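Local coordinates for protein N-acetylglucosamine-6-phosphate deacetylase (Mycobacterium smegmatis, PDB 6FV4) that probably removes the acetyl group from N-acetylglucosamine-6-phosphate, using bound divalent metal, to give glucosamine-6-phosphate and acetate, at residues B[91-94]-B[95-99]; B[149-152]-B[153-156]; B[160-163]-B[164-168]; B[343-346]-B[347-351]; B[389-392]-B[393-397]. The protein carries 1 engineered substitution. All coordinates share one frame; numbering follows the deposited sequence.

Overall arrangement
From the N terminus, the contacts come one after another in series; each joins adjoining residues, so none closes a long loop, and none nests or crosses. Contact 1 is the last turns of helix 86-98. Contact 2 lies in the long loop after strand 134-138 and carries a metal ligand; contact 3 opens helix 160-170, which follows that loop, and the salt bridge from Arg156 to Glu162 ties the two together. Contact 4, in the middle of helix 339-357, touches no other contact and comes within about 9 Å of contact 1 between nearest atoms. Contact 5, near the C terminus, packs Val392 and Val393 on Arg97 and Ala98 of contact 1.

Contact 1: B[91-94]-B[95-99]; sequences RAVA and LHRAH
Leu95, His96, Arg97 and Ala98 send their amide N-H groups back to the carbonyl oxygens of Arg91, Ala92, Val93 and Ala94, a continuous run of alpha-helical bonds in which Arg97 N to Val93 O is the shortest at 2.8 Å and the bond from His96 N to Ala92 O is almost straight at 177°. On one flank Val93 and Arg97 point the same way. Val93 CG1 sits over the centre of one guanidinium face, 3.5 Å from Arg97 CZ, and the bend of the arginine at chi3 (-106°) lays its flat end on that methyl. Beyond it, Arg97 NH2 makes a weak hydrogen bond to Gly130 O. This is the end of helix 86-98, which links the parallel strands 63-76 and 104-109 of the amidohydrolase beta/alpha barrel. His96 turns inward from it: CD2 meets Ala92 O at 3.3 Å near the ring plane, Leu95 CD2 lies over a ring face toward the rim, and NE2 is hydrogen-bonded to Gly75 O, just after the metal ligand His74. Val93 and His96 both rest on Leu104. At the far end His99 N bonds to His96 O over 3.0 Å, tightening the final turn.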
loop_
_atom_site.group_PDB
_atom_site.type_symbol
_atom_site.label_atom_id
_atom_site.label_comp_id
_atom_site.label_asym_id
_atom_site.label_seq_id
_atom_site.Cartn_x
_atom_site.Cartn_y
_atom_site.Cartn_z
ATOM N N ARG B 91 -34.982 11.951 -10.706
ATOM C CA ARG B 91 -34.625 10.818 -11.555
ATOM C C ARG B 91 -33.328 10.160 -11.095
ATOM O O ARG B 91 -33.203 8.924 -11.123
ATOM C CB ARG B 91 -34.501 11.275 -13.014
ATOM C CG ARG B 91 -35.823 11.468 -13.727
ATOM C CD ARG B 91 -35.684 11.339 -15.245
ATOM N NE ARG B 91 -34.853 12.398 -15.822
ATOM C CZ ARG B 91 -35.307 13.587 -16.214
ATOM N NH1 ARG B 91 -36.593 13.885 -16.095
ATOM N NH2 ARG B 91 -34.472 14.485 -16.730
ATOM N N ALA B 92 -32.335 10.967 -10.716
ATOM C CA ALA B 92 -31.082 10.405 -10.225
ATOM C C ALA B 92 -31.308 9.666 -8.920
ATOM O O ALA B 92 -30.838 8.528 -8.743
ATOM C CB ALA B 92 -30.044 11.506 -10.035
ATOM N N VAL B 93 -32.058 10.287 -8.014
ATOM C CA VAL B 93 -32.332 9.679 -6.719
ATOM C C VAL B 93 -33.095 8.376 -6.896
ATOM O O VAL B 93 -32.768 7.365 -6.270
ATOM C CB VAL B 93 -33.098 10.672 -5.824
ATOM C CG1 VAL B 93 -33.743 9.948 -4.659
ATOM C CG2 VAL B 93 -32.148 11.767 -5.347
ATOM N N ALA B 94 -34.111 8.370 -7.762
ATOM C CA ALA B 94 -34.916 7.165 -7.936
ATOM C C ALA B 94 -34.078 6.010 -8.472
ATOM O O ALA B 94 -34.294 4.855 -8.099
ATOM C CB ALA B 94 -36.093 7.440 -8.871
ATOM N N LEU B 95 -33.117 6.307 -9.349
ATOM C CA LEU B 95 -32.290 5.256 -9.924
ATOM C C LEU B 95 -31.391 4.629 -8.874
ATOM O O LEU B 95 -31.382 3.409 -8.693
ATOM C CB LEU B 95 -31.436 5.798 -11.070
ATOM C CG LEU B 95 -30.631 4.562 -11.450
ATOM C CD1 LEU B 95 -31.347 3.771 -12.522
ATOM C CD2 LEU B 95 -29.176 4.860 -11.780
ATOM N N HIS B 96 -30.606 5.454 -8.184
ATOM C CA HIS B 96 -29.663 4.924 -7.211
ATOM C C HIS B 96 -30.367 4.323 -6.004
ATOM O O HIS B 96 -29.901 3.318 -5.460
ATOM C CB HIS B 96 -28.700 6.014 -6.791
ATOM C CG HIS B 96 -27.743 6.376 -7.875
ATOM N ND1 HIS B 96 -26.613 5.631 -8.133
ATOM C CD2 HIS B 96 -27.777 7.354 -8.809
ATOM C CE1 HIS B 96 -25.974 6.154 -9.165
ATOM N NE2 HIS B 96 -26.657 7.202 -9.590
ATOM N N ARG B 97 -31.485 4.917 -5.575
ATOM C CA ARG B 97 -32.256 4.343 -4.467
ATOM C C ARG B 97 -32.700 2.915 -4.777
ATOM O O ARG B 97 -32.666 2.040 -3.901
ATOM C CB ARG B 97 -33.481 5.220 -4.161
ATOM C CG ARG B 97 -33.803 5.388 -2.675
ATOM C CD ARG B 97 -34.734 6.591 -2.422
ATOM N NE ARG B 97 -34.046 7.733 -1.825
ATOM C CZ ARG B 97 -34.643 8.882 -1.497
ATOM N NH1 ARG B 97 -35.940 9.042 -1.700
ATOM N NH2 ARG B 97 -33.943 9.881 -0.972
ATOM N N ALA B 98 -33.127 2.664 -6.020
ATOM C CA ALA B 98 -33.584 1.341 -6.418
ATOM C C ALA B 98 -32.453 0.322 -6.424
ATOM O O ALA B 98 -32.717 -0.881 -6.388
ATOM C CB ALA B 98 -34.232 1.405 -7.803
ATOM N N HIS B 99 -31.205 0.775 -6.476
ATOM C CA HIS B 99 -30.055 -0.105 -6.392
ATOM C C HIS B 99 -29.405 -0.096 -5.020
ATOM O O HIS B 99 -28.284 -0.600 -4.881
ATOM C CB HIS B 99 -29.043 0.270 -7.465
ATOM C CG HIS B 99 -29.557 0.034 -8.843
ATOM N ND1 HIS B 99 -29.364 -1.155 -9.508
ATOM C CD2 HIS B 99 -30.296 0.814 -9.663
ATOM C CE1 HIS B 99 -29.942 -1.088 -10.694
ATOM N NE2 HIS B 99 -30.514 0.096 -10.812
#

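Contact 2: B[149-152]-B[153-156]; sequences AHQP and VLMR. With CD (cadmium ion), chain J.
Met155 curls against Pro152: its CE lies 3.6 Å from Pro152 CB, while CG and SD pass by Pro152 CA. The bend at the thioether (chi3 -46°) brings the methyl back beside Pro152 CB and its carbonyl oxygen. On the other flank Gln151 reaches across two side chains. Gln151 CG is 3.5 Å from Leu154 CD1. Gln151 OE1 comes to 3.2 Å from Val153 CG2, the branch lodged between the valine's own N and carbonyl carbon; a turn at chi2 (79°) of Gln151 swings the amide to that methyl. Under these side chains the backbone folds into two overlapping tight turns, through Leu154 N to Gln151 O at 3.2 Å and a longer, weak bond from Met155 N to Pro152 O. The next residue steadies the exit: Arg156 NH1 has a weak bond to Leu154 O and a hydrogen bond to Ala111 O, and NH2 forms a salt bridge with Glu162. At the start of the loop His150 faces the active site, where its NE2 binds cadmium at 2.5 Å; water 1, 2.6 Å from the cadmium, and Glu138, His204 and His225 also bind this metal. Ala149 is predicted to contact the substrate. Within the metal centre the His150 ring meets those of His204 and of His74, a zinc ligand; farther out, Met155 packs on Leu142. With Glu138 also a ligand of the neighbouring zinc, the two metals share a carboxylate, and water 1 is probably polarised by the cadmium that holds it.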
loop_
_atom_site.group_PDB
_atom_site.type_symbol
_atom_site.label_atom_id
_atom_site.label_comp_id
_atom_site.label_asym_id
_atom_site.label_seq_id
_atom_site.Cartn_x
_atom_site.Cartn_y
_atom_site.Cartn_z
ATOM N N ALA B 149 -10.446 15.243 -15.441
ATOM C CA ALA B 149 -10.731 16.659 -15.261
ATOM C C ALA B 149 -12.118 16.982 -15.802
ATOM O O ALA B 149 -12.531 16.468 -16.844
ATOM C CB ALA B 149 -9.670 17.509 -15.967
ATOM N N HIS B 150 -12.842 17.829 -15.077
ATOM C CA HIS B 150 -14.259 18.071 -15.373
ATOM C C HIS B 150 -14.418 19.260 -16.315
ATOM O O HIS B 150 -14.854 19.094 -17.458
ATOM C CB HIS B 150 -15.038 18.256 -14.072
ATOM C CG HIS B 150 -15.037 17.036 -13.205
ATOM N ND1 HIS B 150 -15.353 15.782 -13.687
ATOM C CD2 HIS B 150 -14.733 16.873 -11.894
ATOM C CE1 HIS B 150 -15.245 14.897 -12.707
ATOM N NE2 HIS B 150 -14.884 15.536 -11.606
ATOM N N GLN B 151 -14.080 20.463 -15.843
ATOM C CA GLN B 151 -14.020 21.659 -16.692
ATOM C C GLN B 151 -12.830 22.506 -16.254
ATOM O O GLN B 151 -12.982 23.498 -15.528
ATOM C CB GLN B 151 -15.336 22.443 -16.637
ATOM C CG GLN B 151 -15.333 23.732 -17.479
ATOM C CD GLN B 151 -15.546 23.469 -18.962
ATOM O OE1 GLN B 151 -15.196 24.292 -19.814
ATOM N NE2 GLN B 151 -16.122 22.316 -19.278
ATOM N N PRO B 152 -11.615 22.134 -16.681
ATOM C CA PRO B 152 -10.404 22.781 -16.137
ATOM C C PRO B 152 -10.222 24.255 -16.506
ATOM O O PRO B 152 -9.392 24.919 -15.870
ATOM C CB PRO B 152 -9.248 21.928 -16.702
ATOM C CG PRO B 152 -9.843 21.096 -17.784
ATOM C CD PRO B 152 -11.294 20.914 -17.445
ATOM N N VAL B 153 -10.942 24.806 -17.486
ATOM C CA VAL B 153 -10.729 26.229 -17.752
ATOM C C VAL B 153 -11.347 27.106 -16.664
ATOM O O VAL B 153 -10.989 28.283 -16.546
ATOM C CB VAL B 153 -11.242 26.638 -19.151
ATOM C CG1 VAL B 153 -10.310 26.106 -20.238
ATOM C CG2 VAL B 153 -12.674 26.171 -19.381
ATOM N N LEU B 154 -12.244 26.568 -15.840
ATOM C CA LEU B 154 -12.843 27.345 -14.758
ATOM C C LEU B 154 -12.187 27.091 -13.403
ATOM O O LEU B 154 -12.600 27.699 -12.407
ATOM C CB LEU B 154 -14.347 27.061 -14.659
ATOM C CG LEU B 154 -15.265 27.473 -15.817
ATOM C CD1 LEU B 154 -16.508 26.580 -15.856
ATOM C CD2 LEU B 154 -15.663 28.951 -15.724
ATOM N N MET B 155 -11.201 26.195 -13.332
ATOM C CA MET B 155 -10.471 25.990 -12.086
ATOM C C MET B 155 -9.839 27.304 -11.632
ATOM O O MET B 155 -9.343 28.088 -12.448
ATOM C CB MET B 155 -9.393 24.906 -12.276
ATOM C CG MET B 155 -9.949 23.541 -12.632
ATOM S SD MET B 155 -8.692 22.233 -12.761
ATOM C CE MET B 155 -7.460 23.081 -13.750
ATOM N N ARG B 156 -9.871 27.562 -10.325
ATOM C CA ARG B 156 -9.350 28.828 -9.833
ATOM C C ARG B 156 -8.902 28.673 -8.390
ATOM O O ARG B 156 -9.280 27.721 -7.700
ATOM C CB ARG B 156 -10.393 29.958 -9.958
ATOM C CG ARG B 156 -11.741 29.651 -9.304
ATOM C CD ARG B 156 -12.793 30.715 -9.678
ATOM N NE ARG B 156 -14.119 30.430 -9.125
ATOM C CZ ARG B 156 -15.051 29.678 -9.714
ATOM N NH1 ARG B 156 -14.827 29.113 -10.895
ATOM N NH2 ARG B 156 -16.224 29.505 -9.124
HETATM CD CD CD J . -13.489 13.705 -10.514
HETATM O O HOH W 1 -12.562 12.483 -12.604
#

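Contact 3: B[160-163]-B[164-168]; sequences PGEI and GRVLD
Helix 160-170, the connecting helix between the parallel strands 134-138 and 174-179 of the beta/alpha barrel, begins here, where Arg165 folds back over the peptide joining Gly161 to Glu162. Gly161 has no side chain, and the guanidinium comes down flat on the main chain, with Glu162 N 3.3 Å from its plane and Arg165 NH2 3.3 Å from Glu162 CA. A bend at chi3 (-67°) of Arg165 turns its end that way. The same first turn receives the carboxylate of Asp159, which accepts a hydrogen bond from Glu162 N. Glu162 is extended, and its carboxylate forms a salt bridge with Arg156; its CG runs beside Val166, 4.0 Å from CG2. One step along, Ile163 CG2 and Leu167 CD1 touch more loosely at 4.2 Å. Regular amide bonds underlie all this, from Gly164 N to Pro160 O through to Leu167 N to Ile163 O, the latter 2.8 Å. Two flanks of the helix are covered differently: Glu162 and Val166 pack on Leu116 of helix 113-129, whereas Ile163 settles against Ala189, Gln192 and Leu193 of helix 186-195, and Leu167 continues that side onto Ala196 and Val198.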
loop_
_atom_site.group_PDB
_atom_site.type_symbol
_atom_site.label_atom_id
_atom_site.label_comp_id
_atom_site.label_asym_id
_atom_site.label_seq_id
_atom_site.Cartn_x
_atom_site.Cartn_y
_atom_site.Cartn_z
ATOM N N PRO B 160 -11.364 33.099 -0.102
ATOM C CA PRO B 160 -12.221 32.886 1.071
ATOM C C PRO B 160 -13.562 33.605 0.984
ATOM O O PRO B 160 -14.549 33.110 1.542
ATOM C CB PRO B 160 -11.359 33.390 2.240
ATOM C CG PRO B 160 -10.235 34.139 1.634
ATOM C CD PRO B 160 -10.029 33.600 0.266
ATOM N N GLY B 161 -13.631 34.743 0.289
ATOM C CA GLY B 161 -14.917 35.387 0.063
ATOM C C GLY B 161 -15.893 34.504 -0.696
ATOM O O GLY B 161 -17.034 34.313 -0.271
ATOM N N GLU B 162 -15.454 33.933 -1.824
ATOM C CA GLU B 162 -16.353 33.055 -2.572
ATOM C C GLU B 162 -16.711 31.802 -1.777
ATOM O O GLU B 162 -17.836 31.300 -1.883
ATOM C CB GLU B 162 -15.750 32.659 -3.919
ATOM C CG GLU B 162 -16.675 31.725 -4.670
ATOM C CD GLU B 162 -16.275 31.498 -6.095
ATOM O OE1 GLU B 162 -15.241 32.061 -6.504
ATOM O OE2 GLU B 162 -16.993 30.753 -6.803
ATOM N N ILE B 163 -15.788 31.292 -0.966
ATOM C CA ILE B 163 -16.100 30.117 -0.157
ATOM C C ILE B 163 -17.193 30.447 0.856
ATOM O O ILE B 163 -18.188 29.721 0.989
ATOM C CB ILE B 163 -14.820 29.574 0.512
ATOM C CG1 ILE B 163 -13.897 28.979 -0.551
ATOM C CG2 ILE B 163 -15.162 28.540 1.558
ATOM C CD1 ILE B 163 -12.650 28.304 0.006
ATOM N N GLY B 164 -17.046 31.563 1.560
ATOM C CA GLY B 164 -18.093 31.975 2.486
ATOM C C GLY B 164 -19.435 32.189 1.803
ATOM O O GLY B 164 -20.478 31.768 2.315
ATOM N N ARG B 165 -19.423 32.817 0.621
ATOM C CA ARG B 165 -20.663 33.042 -0.121
ATOM C C ARG B 165 -21.311 31.730 -0.543
ATOM O O ARG B 165 -22.539 31.583 -0.473
ATOM C CB ARG B 165 -20.384 33.908 -1.344
ATOM C CG ARG B 165 -20.005 35.340 -1.002
ATOM C CD ARG B 165 -20.014 36.184 -2.244
ATOM N NE ARG B 165 -18.968 35.809 -3.189
ATOM C CZ ARG B 165 -17.762 36.362 -3.220
ATOM N NH1 ARG B 165 -17.446 37.302 -2.341
ATOM N NH2 ARG B 165 -16.866 35.967 -4.116
ATOM N N VAL B 166 -20.498 30.762 -0.990
ATOM C CA VAL B 166 -21.041 29.477 -1.412
ATOM C C VAL B 166 -21.564 28.702 -0.214
ATOM O O VAL B 166 -22.643 28.099 -0.274
ATOM C CB VAL B 166 -19.980 28.681 -2.193
ATOM C CG1 VAL B 166 -20.439 27.244 -2.394
ATOM C CG2 VAL B 166 -19.724 29.350 -3.527
ATOM N N LEU B 167 -20.817 28.703 0.895
ATOM C CA LEU B 167 -21.292 28.022 2.096
ATOM C C LEU B 167 -22.548 28.689 2.654
ATOM O O LEU B 167 -23.450 28.005 3.154
ATOM C CB LEU B 167 -20.195 27.984 3.161
ATOM C CG LEU B 167 -18.961 27.105 2.888
ATOM C CD1 LEU B 167 -18.118 26.985 4.130
ATOM C CD2 LEU B 167 -19.359 25.747 2.381
ATOM N N ASP B 168 -22.615 30.022 2.602
ATOM C CA ASP B 168 -23.838 30.700 3.023
ATOM C C ASP B 168 -25.022 30.239 2.188
ATOM O O ASP B 168 -26.078 29.896 2.728
ATOM C CB ASP B 168 -23.662 32.217 2.928
ATOM C CG ASP B 168 -22.736 32.765 3.998
ATOM O OD1 ASP B 168 -22.371 32.003 4.928
ATOM O OD2 ASP B 168 -22.352 33.952 3.888
#

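Contact 4: B[343-346]-B[347-351]; sequences LSLA and VRQAC
Gln349 lies back across Leu345, one turn earlier in helix 339-357. From its CB, 3.7 Å from Leu345 O, the chain passes to CG, which skirts the same oxygen at 3.5 Å; chi1 of -66° places CG beside its own N, and the rest runs out extended. CD lies 3.9 Å from Leu345 CG, the two side chains crossing obliquely, and at the tip NE2 rests 3.8 Å from Leu345 CD1. The polar ends of this buried amide are met from the neighbouring helix 263-273: OE1 is hydrogen-bonded to Tyr266 OH and NE2, weakly, to Thr270 OG1, which fixes the amide's rotation over the leucine. On a second flank Arg348 takes a different course. Its N makes a weak 3.3 Å bond to Ser344 O, and that oxygen also accepts a hydrogen from water 2 at 2.9 Å; the water in turn takes a weak bond from Arg348 NH1, while NE is held in a salt bridge with Glu276. At 348-351 the helix widens into a pi-type turn; Ala350 N still bonds to Ala346 O over 2.8 Å. There Gln349 and Ala350 make backbone hydrogen bonds with Leu280 and Val69, at barrel strands 278-281 and 63-76. Ala346, Val347 and Ala350 pack on Phe328 of helix 324-334, and Val347 also reaches Val65 of strand 63-76 and, with Leu343, Leu25 of strand 23-25.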
loop_
_atom_site.group_PDB
_atom_site.type_symbol
_atom_site.label_atom_id
_atom_site.label_comp_id
_atom_site.label_asym_id
_atom_site.label_seq_id
_atom_site.Cartn_x
_atom_site.Cartn_y
_atom_site.Cartn_z
ATOM N N LEU B 343 -18.004 -9.844 2.718
ATOM C CA LEU B 343 -19.239 -9.118 2.971
ATOM C C LEU B 343 -19.072 -8.144 4.121
ATOM O O LEU B 343 -19.593 -7.024 4.079
ATOM C CB LEU B 343 -20.366 -10.101 3.276
ATOM C CG LEU B 343 -20.890 -10.909 2.093
ATOM C CD1 LEU B 343 -21.868 -11.946 2.596
ATOM C CD2 LEU B 343 -21.547 -10.017 1.053
ATOM N N SER B 344 -18.357 -8.562 5.170
ATOM C CA SER B 344 -18.186 -7.704 6.337
ATOM C C SER B 344 -17.319 -6.497 6.013
ATOM O O SER B 344 -17.590 -5.380 6.479
ATOM C CB SER B 344 -17.593 -8.509 7.492
ATOM O OG SER B 344 -18.623 -9.257 8.116
ATOM N N LEU B 345 -16.282 -6.694 5.203
ATOM C CA LEU B 345 -15.474 -5.561 4.776
ATOM C C LEU B 345 -16.273 -4.641 3.858
ATOM O O LEU B 345 -16.265 -3.424 4.033
ATOM C CB LEU B 345 -14.215 -6.056 4.074
ATOM C CG LEU B 345 -13.310 -4.973 3.496
ATOM C CD1 LEU B 345 -12.767 -4.091 4.600
ATOM C CD2 LEU B 345 -12.180 -5.622 2.674
ATOM N N ALA B 346 -16.981 -5.218 2.880
ATOM C CA ALA B 346 -17.716 -4.414 1.915
ATOM C C ALA B 346 -18.791 -3.573 2.599
ATOM O O ALA B 346 -19.032 -2.427 2.203
ATOM C CB ALA B 346 -18.322 -5.324 0.844
ATOM N N VAL B 347 -19.415 -4.104 3.659
ATOM C CA VAL B 347 -20.418 -3.318 4.375
ATOM C C VAL B 347 -19.774 -2.117 5.058
ATOM O O VAL B 347 -20.331 -1.011 5.061
ATOM C CB VAL B 347 -21.188 -4.206 5.370
ATOM C CG1 VAL B 347 -21.918 -3.344 6.395
ATOM C CG2 VAL B 347 -22.179 -5.059 4.632
ATOM N N ARG B 348 -18.591 -2.298 5.639
ATOM C CA ARG B 348 -17.866 -1.152 6.187
ATOM C C ARG B 348 -17.549 -0.130 5.097
ATOM O O ARG B 348 -17.735 1.077 5.286
ATOM C CB ARG B 348 -16.579 -1.621 6.852
ATOM C CG ARG B 348 -16.742 -2.041 8.308
ATOM C CD ARG B 348 -15.618 -2.982 8.720
ATOM N NE ARG B 348 -15.395 -2.977 10.170
ATOM C CZ ARG B 348 -16.010 -3.778 11.035
ATOM N NH1 ARG B 348 -16.897 -4.673 10.611
ATOM N NH2 ARG B 348 -15.737 -3.691 12.329
ATOM N N GLN B 349 -17.065 -0.598 3.945
ATOM C CA GLN B 349 -16.616 0.335 2.916
ATOM C C GLN B 349 -17.772 1.019 2.197
ATOM O O GLN B 349 -17.599 2.133 1.685
ATOM C CB GLN B 349 -15.745 -0.392 1.901
ATOM C CG GLN B 349 -14.441 -0.884 2.496
ATOM C CD GLN B 349 -13.630 -1.651 1.498
ATOM O OE1 GLN B 349 -14.184 -2.208 0.545
ATOM N NE2 GLN B 349 -12.304 -1.670 1.688
ATOM N N ALA B 350 -18.930 0.363 2.088
ATOM C CA ALA B 350 -20.037 0.916 1.316
ATOM C C ALA B 350 -21.092 1.588 2.180
ATOM O O ALA B 350 -21.963 2.280 1.634
ATOM C CB ALA B 350 -20.714 -0.178 0.482
ATOM N N CYS B 351 -21.038 1.390 3.503
ATOM C CA CYS B 351 -22.077 1.843 4.421
ATOM C C CYS B 351 -21.509 2.631 5.599
ATOM O O CYS B 351 -21.911 3.779 5.822
ATOM C CB CYS B 351 -22.900 0.654 4.944
ATOM S SG CYS B 351 -23.434 -0.574 3.684
HETATM O O HOH W 2 -19.502 -4.891 8.636
#

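Contact 5: B[389-392]-B[393-397]; sequences GEWV and VTPGA
Trp391 and Pro395 make the tight part of this corner: Pro395 CD stands over the six-membered ring, 3.9 Å from its centroid and 8° off the normal, a CH-pi contact. Thr394 crosses the indole at about a right angle on the same face. Its CB is 3.8 Å from Trp391 CB, and with OG1 anti to the threonine N (chi1 -168°) the hydroxyl oxygen lies on that face near the CG-CD1 edge of the five-membered ring, 3.9 Å from Trp391 CG. Ala384 of strand 382-387 and Arg57 touch both Trp391 and Pro395. Val393 is packed too, on Ala98 of helix 86-98. The other side is loose. No direct hydrogen bond joins the two segments; instead water 3 spans them, giving a hydrogen to Val392 O at 3.0 Å and accepting one from Thr394 N at 2.8 Å. Val392 is exposed, though it leans on Arg97. Thr394 to Ala397 form a type II beta turn, closed by Ala397 N to Thr394 O at 2.9 Å, with Pro395 second and Gly396, at positive phi, third. Where the chain turns a corner at Val392, both Val392 and Val393 face Val385 of strand 382-387, the pairing that defines a classic beta bulge.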
loop_
_atom_site.group_PDB
_atom_site.type_symbol
_atom_site.label_atom_id
_atom_site.label_comp_id
_atom_site.label_asym_id
_atom_site.label_seq_id
_atom_site.Cartn_x
_atom_site.Cartn_y
_atom_site.Cartn_z
ATOM N N GLY B 389 -37.841 2.872 6.958
ATOM C CA GLY B 389 -38.849 1.906 7.351
ATOM C C GLY B 389 -39.850 1.508 6.289
ATOM O O GLY B 389 -40.739 0.696 6.578
ATOM N N GLU B 390 -39.742 2.031 5.072
ATOM C CA GLU B 390 -40.690 1.709 4.014
ATOM C C GLU B 390 -39.955 1.142 2.810
ATOM O O GLU B 390 -38.817 1.512 2.527
ATOM C CB GLU B 390 -41.497 2.937 3.611
ATOM C CG GLU B 390 -42.258 3.503 4.793
ATOM C CD GLU B 390 -42.994 4.769 4.466
ATOM O OE1 GLU B 390 -43.396 4.945 3.292
ATOM O OE2 GLU B 390 -43.181 5.590 5.392
ATOM N N TRP B 391 -40.612 0.231 2.105
ATOM C CA TRP B 391 -39.991 -0.372 0.934
ATOM C C TRP B 391 -39.941 0.654 -0.197
ATOM O O TRP B 391 -40.984 1.085 -0.700
ATOM C CB TRP B 391 -40.757 -1.623 0.520
ATOM C CG TRP B 391 -40.721 -2.699 1.556
ATOM C CD1 TRP B 391 -41.760 -3.144 2.329
ATOM C CD2 TRP B 391 -39.576 -3.466 1.940
ATOM N NE1 TRP B 391 -41.330 -4.149 3.168
ATOM C CE2 TRP B 391 -39.992 -4.364 2.946
ATOM C CE3 TRP B 391 -38.240 -3.487 1.523
ATOM C CZ2 TRP B 391 -39.120 -5.268 3.540
ATOM C CZ3 TRP B 391 -37.368 -4.385 2.127
ATOM C CH2 TRP B 391 -37.815 -5.261 3.123
ATOM N N VAL B 392 -38.732 1.087 -0.560
ATOM C CA VAL B 392 -38.524 1.733 -1.856
ATOM C C VAL B 392 -38.729 0.717 -2.969
ATOM O O VAL B 392 -39.557 0.907 -3.869
ATOM C CB VAL B 392 -37.117 2.359 -1.935
ATOM C CG1 VAL B 392 -36.835 2.871 -3.349
ATOM C CG2 VAL B 392 -36.951 3.468 -0.922
ATOM N N VAL B 393 -37.958 -0.378 -2.911
ATOM C CA VAL B 393 -38.119 -1.572 -3.738
ATOM C C VAL B 393 -38.541 -2.701 -2.805
ATOM O O VAL B 393 -37.767 -3.129 -1.943
ATOM C CB VAL B 393 -36.824 -1.923 -4.486
ATOM C CG1 VAL B 393 -36.899 -3.324 -5.121
ATOM C CG2 VAL B 393 -36.529 -0.861 -5.544
ATOM N N THR B 394 -39.781 -3.148 -2.940
ATOM C CA THR B 394 -40.292 -4.243 -2.132
ATOM C C THR B 394 -39.829 -5.578 -2.723
ATOM O O THR B 394 -39.622 -5.678 -3.939
ATOM C CB THR B 394 -41.820 -4.170 -2.070
ATOM O OG1 THR B 394 -42.327 -5.057 -1.064
ATOM C CG2 THR B 394 -42.437 -4.515 -3.416
ATOM N N PRO B 395 -39.608 -6.598 -1.881
ATOM C CA PRO B 395 -39.067 -7.873 -2.385
ATOM C C PRO B 395 -39.886 -8.411 -3.550
ATOM O O PRO B 395 -41.118 -8.488 -3.485
ATOM C CB PRO B 395 -39.138 -8.802 -1.161
ATOM C CG PRO B 395 -39.106 -7.892 0.014
ATOM C CD PRO B 395 -39.794 -6.616 -0.414
ATOM N N GLY B 396 -39.187 -8.753 -4.643
ATOM C CA GLY B 396 -39.806 -9.185 -5.878
ATOM C C GLY B 396 -39.930 -8.119 -6.960
ATOM O O GLY B 396 -40.026 -8.469 -8.145
ATOM N N ALA B 397 -39.920 -6.836 -6.593
ATOM C CA ALA B 397 -40.243 -5.752 -7.517
ATOM C C ALA B 397 -39.034 -5.164 -8.245
ATOM O O ALA B 397 -39.203 -4.228 -9.032
ATOM C CB ALA B 397 -40.983 -4.633 -6.769
HETATM O O HOH W 3 -41.370 -1.404 -4.437
#